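Local coordinates for 2-hydroxyisobutanoyl-CoA mutase large subunit (Aquincola tertiaricarbonis, PDB 4R3U), which catalyses, together with a small cobalamin-binding subunit, the interconversion of 2-hydroxyisobutyryl-CoA and (S)-3-hydroxybutyryl-CoA, at residues 184-195 / 539-548; 231-239 / 531-540. All blocks are in the same frame, centred on the assembly; numbering follows the deposited sequence.

Overall arrangement
Two contacts illustrate how a late helical segment of a chain is fastened to helices that flank a TIM barrel. From the N terminus, helix 183-196 comes first, following strand 175-178; helix 226-243 comes next, after strand 206-208. Some 290 residues later the connection between helices 518-532 and 540-549 meets helix 226-243 and closes the inner loop, contact 2. Helix 540-549 then reaches helix 183-196 and closes the outer loop, contact 1, so that contact 2 lies within it. The contacts share Leu539 and Met540, and Tyr239 of contact 2 touches Val191 and Ile544 of contact 1.

Contact 1 (184-195 / 539-548); sequences WILLAMYVALGE and LMPLTIELVK
Met540, Trp184 and Val547 lose the most surface where helix 184-195 meets segment 539-548, the two helix axes passing 8.3 Å apart at a crossing angle of -67°. Met540 bends at chi2 and chi3, which curls its thioether back toward the first helix. Its SD lies in the plane of the Trp184 indole, at the edge, 5.0 Å from the centroid of the five-membered ring: a Met-aromatic contact. Met540 CE settles 3.8 Å from CG of Leu187.

On the same indole, Trp184 NE1 gives a weak, bent bond to Thr543 OG1 (3.0 Å, 128°). Thr543 OG1 in turn donates to Leu539 O one turn earlier, 2.7 Å away, which fixes the rotation of the hydroxyl. Ile185 lays CG1 over the centre of one indole face.

Further along, Val547 enters as a knob among Ile185, Ala188, Met189 and Ala192. With CG1 anti to its carbonyl carbon (chi1 -56°), that methyl faces Met189 while Val547 CG2 rests 3.7 Å from Ala188 O. Ala188 is the reciprocal knob, its small CB fitting between Met540, Thr543, Ile544 and Val547 and letting the backbones come close. At the far end Lys548 NZ forms a salt bridge to Glu195 OE2 (2.7 Å), arriving above the carboxylate plane.

Around this interface, helix 226-243 supplies Ile232, Ile236 and Tyr239, helix 553-564 packs against Trp184 and Ile185, and Leu528 of helix 518-532 touches Thr543, while Leu187 lies next to Val208 on barrel strand 206-208.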
loop_
_atom_site.group_PDB
_atom_site.type_symbol
_atom_site.label_atom_id
_atom_site.label_comp_id
_atom_site.label_asym_id
_atom_site.label_seq_id
_atom_site.Cartn_x
_atom_site.Cartn_y
_atom_site.Cartn_z
ATOM N N TRP A 184 -37.136 -0.226 0.014
ATOM C CA TRP A 184 -38.194 -0.409 -0.976
ATOM C C TRP A 184 -38.739 0.908 -1.513
ATOM O O TRP A 184 -39.037 1.007 -2.708
ATOM C CB TRP A 184 -39.271 -1.392 -0.489
ATOM C CG TRP A 184 -40.534 -0.805 0.093
ATOM C CD1 TRP A 184 -41.742 -0.683 -0.533
ATOM C CD2 TRP A 184 -40.731 -0.351 1.440
ATOM N NE1 TRP A 184 -42.682 -0.180 0.339
ATOM C CE2 TRP A 184 -42.088 0.041 1.557
ATOM C CE3 TRP A 184 -39.889 -0.211 2.560
ATOM C CZ2 TRP A 184 -42.625 0.539 2.762
ATOM C CZ3 TRP A 184 -40.413 0.315 3.737
ATOM C CH2 TRP A 184 -41.767 0.662 3.839
ATOM N N ILE A 185 -38.816 1.927 -0.632
ATOM C CA ILE A 185 -39.277 3.287 -0.944
ATOM C C ILE A 185 -38.273 3.939 -1.917
ATOM O O ILE A 185 -38.673 4.493 -2.931
ATOM C CB ILE A 185 -39.509 4.099 0.375
ATOM C CG1 ILE A 185 -40.747 3.572 1.113
ATOM C CG2 ILE A 185 -39.598 5.618 0.113
ATOM C CD1 ILE A 185 -40.808 3.937 2.476
ATOM N N LEU A 186 -36.977 3.813 -1.629
ATOM C CA LEU A 186 -35.936 4.344 -2.510
ATOM C C LEU A 186 -35.853 3.638 -3.848
ATOM O O LEU A 186 -35.641 4.304 -4.860
ATOM C CB LEU A 186 -34.590 4.450 -1.800
ATOM C CG LEU A 186 -34.351 5.830 -1.252
ATOM C CD1 LEU A 186 -35.142 6.078 -0.011
ATOM C CD2 LEU A 186 -32.953 6.028 -0.956
ATOM N N LEU A 187 -36.115 2.310 -3.867
ATOM C CA LEU A 187 -36.186 1.542 -5.104
ATOM C C LEU A 187 -37.419 1.981 -5.940
ATOM O O LEU A 187 -37.325 2.089 -7.168
ATOM C CB LEU A 187 -36.208 0.022 -4.828
ATOM C CG LEU A 187 -36.289 -0.902 -6.063
ATOM C CD1 LEU A 187 -35.144 -0.649 -7.084
ATOM C CD2 LEU A 187 -36.397 -2.347 -5.656
ATOM N N ALA A 188 -38.554 2.252 -5.272
ATOM C CA ALA A 188 -39.770 2.735 -5.922
ATOM C C ALA A 188 -39.499 4.097 -6.567
ATOM O O ALA A 188 -39.940 4.329 -7.691
ATOM C CB ALA A 188 -40.896 2.854 -4.913
ATOM N N MET A 189 -38.736 4.969 -5.874
ATOM C CA MET A 189 -38.352 6.303 -6.347
ATOM C C MET A 189 -37.430 6.219 -7.533
ATOM O O MET A 189 -37.577 7.017 -8.473
ATOM C CB MET A 189 -37.686 7.123 -5.242
ATOM C CG MET A 189 -38.648 7.706 -4.248
ATOM S SD MET A 189 -37.783 8.582 -2.927
ATOM C CE MET A 189 -39.154 8.931 -1.826
ATOM N N TYR A 190 -36.481 5.248 -7.497
ATOM C CA TYR A 190 -35.539 5.033 -8.579
ATOM C C TYR A 190 -36.270 4.618 -9.856
ATOM O O TYR A 190 -36.000 5.179 -10.931
ATOM C CB TYR A 190 -34.467 4.005 -8.178
ATOM C CG TYR A 190 -33.233 4.035 -9.058
ATOM C CD1 TYR A 190 -32.283 5.054 -8.935
ATOM C CD2 TYR A 190 -32.987 3.025 -9.982
ATOM C CE1 TYR A 190 -31.123 5.066 -9.721
ATOM C CE2 TYR A 190 -31.837 3.031 -10.780
ATOM C CZ TYR A 190 -30.906 4.052 -10.647
ATOM O OH TYR A 190 -29.769 4.041 -11.429
ATOM N N VAL A 191 -37.230 3.660 -9.717
ATOM C CA VAL A 191 -38.053 3.145 -10.808
ATOM C C VAL A 191 -38.906 4.269 -11.387
ATOM O O VAL A 191 -38.888 4.473 -12.603
ATOM C CB VAL A 191 -38.865 1.878 -10.400
ATOM C CG1 VAL A 191 -39.906 1.492 -11.462
ATOM C CG2 VAL A 191 -37.928 0.710 -10.126
ATOM N N ALA A 192 -39.601 5.032 -10.517
ATOM C CA ALA A 192 -40.412 6.192 -10.888
ATOM C C ALA A 192 -39.572 7.225 -11.653
ATOM O O ALA A 192 -40.045 7.740 -12.667
ATOM C CB ALA A 192 -41.015 6.824 -9.644
ATOM N N LEU A 193 -38.316 7.483 -11.209
ATOM C CA LEU A 193 -37.380 8.412 -11.865
ATOM C C LEU A 193 -36.985 7.924 -13.283
ATOM O O LEU A 193 -37.005 8.712 -14.224
ATOM C CB LEU A 193 -36.126 8.662 -10.984
ATOM C CG LEU A 193 -35.033 9.597 -11.553
ATOM C CD1 LEU A 193 -35.527 11.022 -11.736
ATOM C CD2 LEU A 193 -33.829 9.622 -10.669
ATOM N N GLY A 194 -36.652 6.639 -13.395
ATOM C CA GLY A 194 -36.282 5.981 -14.641
ATOM C C GLY A 194 -37.381 6.054 -15.665
ATOM O O GLY A 194 -37.111 6.341 -16.833
ATOM N N GLU A 195 -38.642 5.860 -15.216
ATOM C CA GLU A 195 -39.836 5.953 -16.056
ATOM C C GLU A 195 -40.032 7.391 -16.550
ATOM O O GLU A 195 -40.195 7.608 -17.758
ATOM C CB GLU A 195 -41.082 5.433 -15.310
ATOM C CG GLU A 195 -41.156 3.911 -15.255
ATOM C CD GLU A 195 -42.239 3.277 -14.396
ATOM O OE1 GLU A 195 -42.691 2.162 -14.747
ATOM O OE2 GLU A 195 -42.596 3.858 -13.345
ATOM N N LEU A 539 -45.415 -5.345 -2.421
ATOM C CA LEU A 539 -45.567 -3.941 -2.021
ATOM C C LEU A 539 -45.039 -2.955 -3.040
ATOM O O LEU A 539 -45.420 -1.789 -3.005
ATOM C CB LEU A 539 -44.869 -3.680 -0.675
ATOM C CG LEU A 539 -45.540 -4.244 0.572
ATOM C CD1 LEU A 539 -44.608 -4.174 1.750
ATOM C CD2 LEU A 539 -46.807 -3.517 0.895
ATOM N N MET A 540 -44.137 -3.408 -3.921
ATOM C CA MET A 540 -43.472 -2.563 -4.917
ATOM C C MET A 540 -44.342 -1.764 -5.887
ATOM O O MET A 540 -44.167 -0.544 -5.925
ATOM C CB MET A 540 -42.320 -3.288 -5.618
ATOM C CG MET A 540 -41.113 -3.514 -4.712
ATOM S SD MET A 540 -40.398 -2.002 -4.033
ATOM C CE MET A 540 -40.008 -1.093 -5.537
ATOM N N PRO A 541 -45.277 -2.383 -6.655
ATOM C CA PRO A 541 -46.091 -1.592 -7.604
ATOM C C PRO A 541 -46.794 -0.360 -7.041
ATOM O O PRO A 541 -46.737 0.705 -7.660
ATOM C CB PRO A 541 -47.087 -2.614 -8.152
ATOM C CG PRO A 541 -46.424 -3.902 -7.991
ATOM C CD PRO A 541 -45.621 -3.821 -6.745
ATOM N N LEU A 542 -47.445 -0.503 -5.874
ATOM C CA LEU A 542 -48.177 0.587 -5.232
ATOM C C LEU A 542 -47.287 1.644 -4.614
ATOM O O LEU A 542 -47.689 2.803 -4.608
ATOM C CB LEU A 542 -49.222 0.051 -4.237
ATOM C CG LEU A 542 -50.337 0.978 -3.785
ATOM C CD1 LEU A 542 -50.998 1.678 -4.948
ATOM C CD2 LEU A 542 -51.344 0.206 -3.037
ATOM N N THR A 543 -46.094 1.258 -4.090
ATOM C CA THR A 543 -45.115 2.197 -3.530
ATOM C C THR A 543 -44.576 3.078 -4.693
ATOM O O THR A 543 -44.350 4.276 -4.483
ATOM C CB THR A 543 -43.993 1.483 -2.760
ATOM O OG1 THR A 543 -44.538 0.502 -1.887
ATOM C CG2 THR A 543 -43.136 2.448 -1.944
ATOM N N ILE A 544 -44.419 2.497 -5.919
ATOM C CA ILE A 544 -44.019 3.239 -7.130
ATOM C C ILE A 544 -45.096 4.312 -7.442
ATOM O O ILE A 544 -44.743 5.473 -7.659
ATOM C CB ILE A 544 -43.656 2.333 -8.366
ATOM C CG1 ILE A 544 -42.495 1.363 -8.046
ATOM C CG2 ILE A 544 -43.277 3.183 -9.594
ATOM C CD1 ILE A 544 -42.427 0.119 -8.942
ATOM N N GLU A 545 -46.397 3.949 -7.376
ATOM C CA GLU A 545 -47.488 4.901 -7.612
ATOM C C GLU A 545 -47.559 6.000 -6.552
ATOM O O GLU A 545 -47.757 7.177 -6.878
ATOM C CB GLU A 545 -48.825 4.183 -7.777
ATOM C CG GLU A 545 -48.989 3.521 -9.141
ATOM C CD GLU A 545 -48.680 4.408 -10.337
ATOM O OE1 GLU A 545 -49.342 5.462 -10.473
ATOM O OE2 GLU A 545 -47.730 4.087 -11.094
ATOM N N LEU A 546 -47.306 5.620 -5.300
ATOM C CA LEU A 546 -47.295 6.525 -4.159
ATOM C C LEU A 546 -46.239 7.627 -4.275
ATOM O O LEU A 546 -46.596 8.807 -4.237
ATOM C CB LEU A 546 -47.111 5.740 -2.853
ATOM C CG LEU A 546 -48.390 5.177 -2.218
ATOM C CD1 LEU A 546 -48.053 4.065 -1.239
ATOM C CD2 LEU A 546 -49.209 6.284 -1.546
ATOM N N VAL A 547 -44.955 7.252 -4.405
ATOM C CA VAL A 547 -43.822 8.191 -4.585
ATOM C C VAL A 547 -44.056 9.168 -5.775
ATOM O O VAL A 547 -43.828 10.382 -5.629
ATOM C CB VAL A 547 -42.422 7.506 -4.605
ATOM C CG1 VAL A 547 -42.200 6.685 -3.336
ATOM C CG2 VAL A 547 -42.200 6.655 -5.852
ATOM N N LYS A 548 -44.611 8.635 -6.904
ATOM C CA LYS A 548 -44.983 9.385 -8.107
ATOM C C LYS A 548 -46.026 10.429 -7.749
ATOM O O LYS A 548 -45.915 11.584 -8.183
ATOM C CB LYS A 548 -45.559 8.449 -9.188
ATOM C CG LYS A 548 -44.517 7.857 -10.107
ATOM C CD LYS A 548 -45.064 6.712 -10.921
ATOM C CE LYS A 548 -44.211 6.427 -12.139
ATOM N NZ LYS A 548 -44.817 5.368 -13.001
#

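Contact 2 (231-239 / 531-540); sequences RIVRDIITY and VAKDESQNLM
Arg231 extends its guanidinium to the end of helix 518-532 and the turn after it, where backbone carbonyls surround it. Arg231 NH1 donates to Ala532 O (2.9 Å) and Arg231 NH2 to Val531 O (3.1 Å, 156°), with weaker, bent bonds from NH2 to the carbonyls of Asp534 and Gln537. Leu539 CD1 covers one face of this flat group and Glu535 CA the opposite face. The Arg231 chain leaves with CG anti to the backbone N (chi1 172°) and bends at chi2, bringing Arg231 NE round to Asp235 OD2 in an almost straight salt bridge of 2.9 Å.

Asp235 joins the two arginines to the turn. The same OD2 accepts Leu539 N, and the two donors approach from opposite faces of the carboxylate. Asp235 OD1 offers the syn lone pair to Arg234 NH1, 2.6 Å away and in the guanidinium plane. Arg234, its chain bent at chi3, turns NH1 and NH2 end-on to one atom, Glu535 O, and its guanidinium has Arg231 CG against one face. The network probably tempers the charge of both arginines, while their N-H groups satisfy carbonyls at the helix end and in the turn.

Asn538 uses both ends of its amide. Asn538 ND2 meets Asp235 O on an in-plane lone pair (3.0 Å), and OD1 accepts Met540 N, capping the next helix. The Tyr239 side chain crosses that of Met540 at about a right angle, and Tyr239 CG lies 3.6 Å from Met540 CB.

Asp534 forms an Asx turn at the start of a type I beta turn running to Gln537. With these turns and the asparagine capping bond, the connection between helices 518-532 and 540-549 is docked on a helix flanking the TIM barrel.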
loop_
_atom_site.group_PDB
_atom_site.type_symbol
_atom_site.label_atom_id
_atom_site.label_comp_id
_atom_site.label_asym_id
_atom_site.label_seq_id
_atom_site.Cartn_x
_atom_site.Cartn_y
_atom_site.Cartn_z
ATOM N N ARG A 231 -40.266 -9.824 4.583
ATOM C CA ARG A 231 -41.245 -9.828 3.501
ATOM C C ARG A 231 -40.959 -8.637 2.520
ATOM O O ARG A 231 -41.110 -8.792 1.308
ATOM C CB ARG A 231 -42.678 -9.792 4.101
ATOM C CG ARG A 231 -43.808 -9.590 3.097
ATOM C CD ARG A 231 -44.149 -8.123 2.921
ATOM N NE ARG A 231 -45.111 -7.916 1.836
ATOM C CZ ARG A 231 -46.431 -7.871 1.994
ATOM N NH1 ARG A 231 -46.970 -8.017 3.201
ATOM N NH2 ARG A 231 -47.221 -7.671 0.951
ATOM N N ILE A 232 -40.520 -7.473 3.045
ATOM C CA ILE A 232 -40.185 -6.332 2.199
ATOM C C ILE A 232 -38.970 -6.707 1.332
ATOM O O ILE A 232 -39.041 -6.551 0.103
ATOM C CB ILE A 232 -40.011 -4.991 2.981
ATOM C CG1 ILE A 232 -41.318 -4.537 3.641
ATOM C CG2 ILE A 232 -39.513 -3.883 2.046
ATOM C CD1 ILE A 232 -41.127 -3.658 4.859
ATOM N N VAL A 233 -37.890 -7.262 1.955
ATOM C CA VAL A 233 -36.697 -7.726 1.229
ATOM C C VAL A 233 -37.112 -8.696 0.112
ATOM O O VAL A 233 -36.659 -8.579 -1.028
ATOM C CB VAL A 233 -35.628 -8.334 2.169
ATOM C CG1 VAL A 233 -34.378 -8.726 1.392
ATOM C CG2 VAL A 233 -35.264 -7.347 3.280
ATOM N N ARG A 234 -38.030 -9.601 0.439
ATOM C CA ARG A 234 -38.576 -10.594 -0.482
ATOM C C ARG A 234 -39.281 -9.879 -1.630
ATOM O O ARG A 234 -38.995 -10.166 -2.786
ATOM C CB ARG A 234 -39.523 -11.506 0.302
ATOM C CG ARG A 234 -40.035 -12.729 -0.419
ATOM C CD ARG A 234 -41.416 -13.071 0.114
ATOM N NE ARG A 234 -42.378 -12.005 -0.178
ATOM C CZ ARG A 234 -43.660 -12.021 0.159
ATOM N NH1 ARG A 234 -44.444 -11.003 -0.151
ATOM N NH2 ARG A 234 -44.168 -13.051 0.813
ATOM N N ASP A 235 -40.150 -8.909 -1.327
ATOM C CA ASP A 235 -40.831 -8.107 -2.358
ATOM C C ASP A 235 -39.845 -7.326 -3.245
ATOM O O ASP A 235 -40.062 -7.190 -4.451
ATOM C CB ASP A 235 -41.832 -7.144 -1.721
ATOM C CG ASP A 235 -43.053 -7.785 -1.129
ATOM O OD1 ASP A 235 -43.106 -9.030 -1.066
ATOM O OD2 ASP A 235 -43.943 -7.045 -0.692
ATOM N N ILE A 236 -38.761 -6.832 -2.647
ATOM C CA ILE A 236 -37.731 -6.131 -3.413
ATOM C C ILE A 236 -37.113 -7.135 -4.386
ATOM O O ILE A 236 -37.013 -6.845 -5.579
ATOM C CB ILE A 236 -36.667 -5.438 -2.513
ATOM C CG1 ILE A 236 -37.289 -4.285 -1.705
ATOM C CG2 ILE A 236 -35.478 -4.959 -3.343
ATOM C CD1 ILE A 236 -36.383 -3.810 -0.486
ATOM N N ILE A 237 -36.762 -8.325 -3.875
ATOM C CA ILE A 237 -36.135 -9.400 -4.651
ATOM C C ILE A 237 -37.006 -9.900 -5.770
ATOM O O ILE A 237 -36.542 -9.874 -6.910
ATOM C CB ILE A 237 -35.528 -10.520 -3.756
ATOM C CG1 ILE A 237 -34.245 -9.998 -3.055
ATOM C CG2 ILE A 237 -35.250 -11.814 -4.557
ATOM C CD1 ILE A 237 -33.827 -10.788 -1.816
ATOM N N THR A 238 -38.270 -10.300 -5.472
ATOM C CA THR A 238 -39.231 -10.799 -6.481
ATOM C C THR A 238 -39.593 -9.760 -7.543
ATOM O O THR A 238 -39.683 -10.119 -8.713
ATOM C CB THR A 238 -40.470 -11.405 -5.840
ATOM O OG1 THR A 238 -41.165 -10.395 -5.104
ATOM C CG2 THR A 238 -40.137 -12.582 -4.937
ATOM N N TYR A 239 -39.802 -8.484 -7.145
ATOM C CA TYR A 239 -40.132 -7.402 -8.079
ATOM C C TYR A 239 -38.974 -7.206 -9.094
ATOM O O TYR A 239 -39.214 -7.188 -10.311
ATOM C CB TYR A 239 -40.457 -6.074 -7.335
ATOM C CG TYR A 239 -40.574 -4.885 -8.271
ATOM C CD1 TYR A 239 -41.760 -4.622 -8.949
ATOM C CD2 TYR A 239 -39.466 -4.086 -8.561
ATOM C CE1 TYR A 239 -41.847 -3.587 -9.881
ATOM C CE2 TYR A 239 -39.537 -3.063 -9.510
ATOM C CZ TYR A 239 -40.736 -2.802 -10.149
ATOM O OH TYR A 239 -40.823 -1.779 -11.067
ATOM N N VAL A 531 -52.580 -4.271 0.773
ATOM C CA VAL A 531 -51.539 -5.012 0.067
ATOM C C VAL A 531 -50.592 -5.603 1.116
ATOM O O VAL A 531 -50.204 -6.767 0.981
ATOM C CB VAL A 531 -50.786 -4.110 -0.946
ATOM C CG1 VAL A 531 -49.566 -4.813 -1.535
ATOM C CG2 VAL A 531 -51.719 -3.632 -2.052
ATOM N N ALA A 532 -50.240 -4.811 2.171
ATOM C CA ALA A 532 -49.358 -5.251 3.259
ATOM C C ALA A 532 -50.031 -6.334 4.107
ATOM O O ALA A 532 -49.351 -7.244 4.570
ATOM C CB ALA A 532 -48.946 -4.076 4.120
ATOM N N LYS A 533 -51.378 -6.270 4.262
ATOM C CA LYS A 533 -52.160 -7.258 5.020
ATOM C C LYS A 533 -52.173 -8.636 4.339
ATOM O O LYS A 533 -52.465 -9.638 4.996
ATOM C CB LYS A 533 -53.582 -6.753 5.307
ATOM C CG LYS A 533 -53.690 -5.869 6.537
ATOM C CD LYS A 533 -55.160 -5.631 6.855
ATOM C CE LYS A 533 -55.400 -4.751 8.058
ATOM N NZ LYS A 533 -55.223 -5.492 9.335
ATOM N N ASP A 534 -51.851 -8.685 3.034
ATOM C CA ASP A 534 -51.774 -9.937 2.288
ATOM C C ASP A 534 -50.290 -10.237 2.078
ATOM O O ASP A 534 -49.645 -9.573 1.259
ATOM C CB ASP A 534 -52.516 -9.814 0.947
ATOM C CG ASP A 534 -52.661 -11.103 0.148
ATOM O OD1 ASP A 534 -51.984 -12.098 0.490
ATOM O OD2 ASP A 534 -53.453 -11.113 -0.827
ATOM N N GLU A 535 -49.742 -11.226 2.844
ATOM C CA GLU A 535 -48.324 -11.635 2.815
ATOM C C GLU A 535 -47.854 -12.140 1.439
ATOM O O GLU A 535 -46.660 -12.103 1.153
ATOM C CB GLU A 535 -48.008 -12.706 3.892
ATOM C CG GLU A 535 -48.332 -12.403 5.351
ATOM C CD GLU A 535 -47.436 -11.422 6.079
ATOM O OE1 GLU A 535 -46.196 -11.610 6.058
ATOM O OE2 GLU A 535 -47.957 -10.373 6.520
ATOM N N SER A 536 -48.779 -12.586 0.593
ATOM C CA SER A 536 -48.494 -13.106 -0.749
ATOM C C SER A 536 -48.332 -12.009 -1.833
ATOM O O SER A 536 -47.676 -12.249 -2.861
ATOM C CB SER A 536 -49.548 -14.131 -1.161
ATOM O OG SER A 536 -50.782 -13.503 -1.455
ATOM N N GLN A 537 -48.937 -10.825 -1.605
ATOM C CA GLN A 537 -48.887 -9.687 -2.528
ATOM C C GLN A 537 -47.569 -8.924 -2.438
ATOM O O GLN A 537 -46.940 -8.934 -1.387
ATOM C CB GLN A 537 -50.067 -8.745 -2.266
ATOM C CG GLN A 537 -51.358 -9.171 -2.975
ATOM C CD GLN A 537 -52.449 -8.165 -2.738
ATOM O OE1 GLN A 537 -52.305 -6.974 -3.034
ATOM N NE2 GLN A 537 -53.570 -8.619 -2.189
ATOM N N ASN A 538 -47.144 -8.262 -3.533
ATOM C CA ASN A 538 -45.909 -7.474 -3.561
ATOM C C ASN A 538 -46.212 -5.979 -3.306
ATOM O O ASN A 538 -47.156 -5.421 -3.883
ATOM C CB ASN A 538 -45.137 -7.690 -4.863
ATOM C CG ASN A 538 -43.686 -7.249 -4.816
ATOM O OD1 ASN A 538 -43.365 -6.102 -4.505
ATOM N ND2 ASN A 538 -42.771 -8.137 -5.153
ATOM N N LEU A 539 -45.415 -5.345 -2.421
ATOM C CA LEU A 539 -45.567 -3.941 -2.021
ATOM C C LEU A 539 -45.039 -2.955 -3.040
ATOM O O LEU A 539 -45.420 -1.789 -3.005
ATOM C CB LEU A 539 -44.869 -3.680 -0.675
ATOM C CG LEU A 539 -45.540 -4.244 0.572
ATOM C CD1 LEU A 539 -44.608 -4.174 1.750
ATOM C CD2 LEU A 539 -46.807 -3.517 0.895
ATOM N N MET A 540 -44.137 -3.408 -3.921
ATOM C CA MET A 540 -43.472 -2.563 -4.917
ATOM C C MET A 540 -44.342 -1.764 -5.887
ATOM O O MET A 540 -44.167 -0.544 -5.925
ATOM C CB MET A 540 -42.320 -3.288 -5.618
ATOM C CG MET A 540 -41.113 -3.514 -4.712
ATOM S SD MET A 540 -40.398 -2.002 -4.033
ATOM C CE MET A 540 -40.008 -1.093 -5.537
HETATM O O HOH W 1 -45.611 -8.628 5.817
#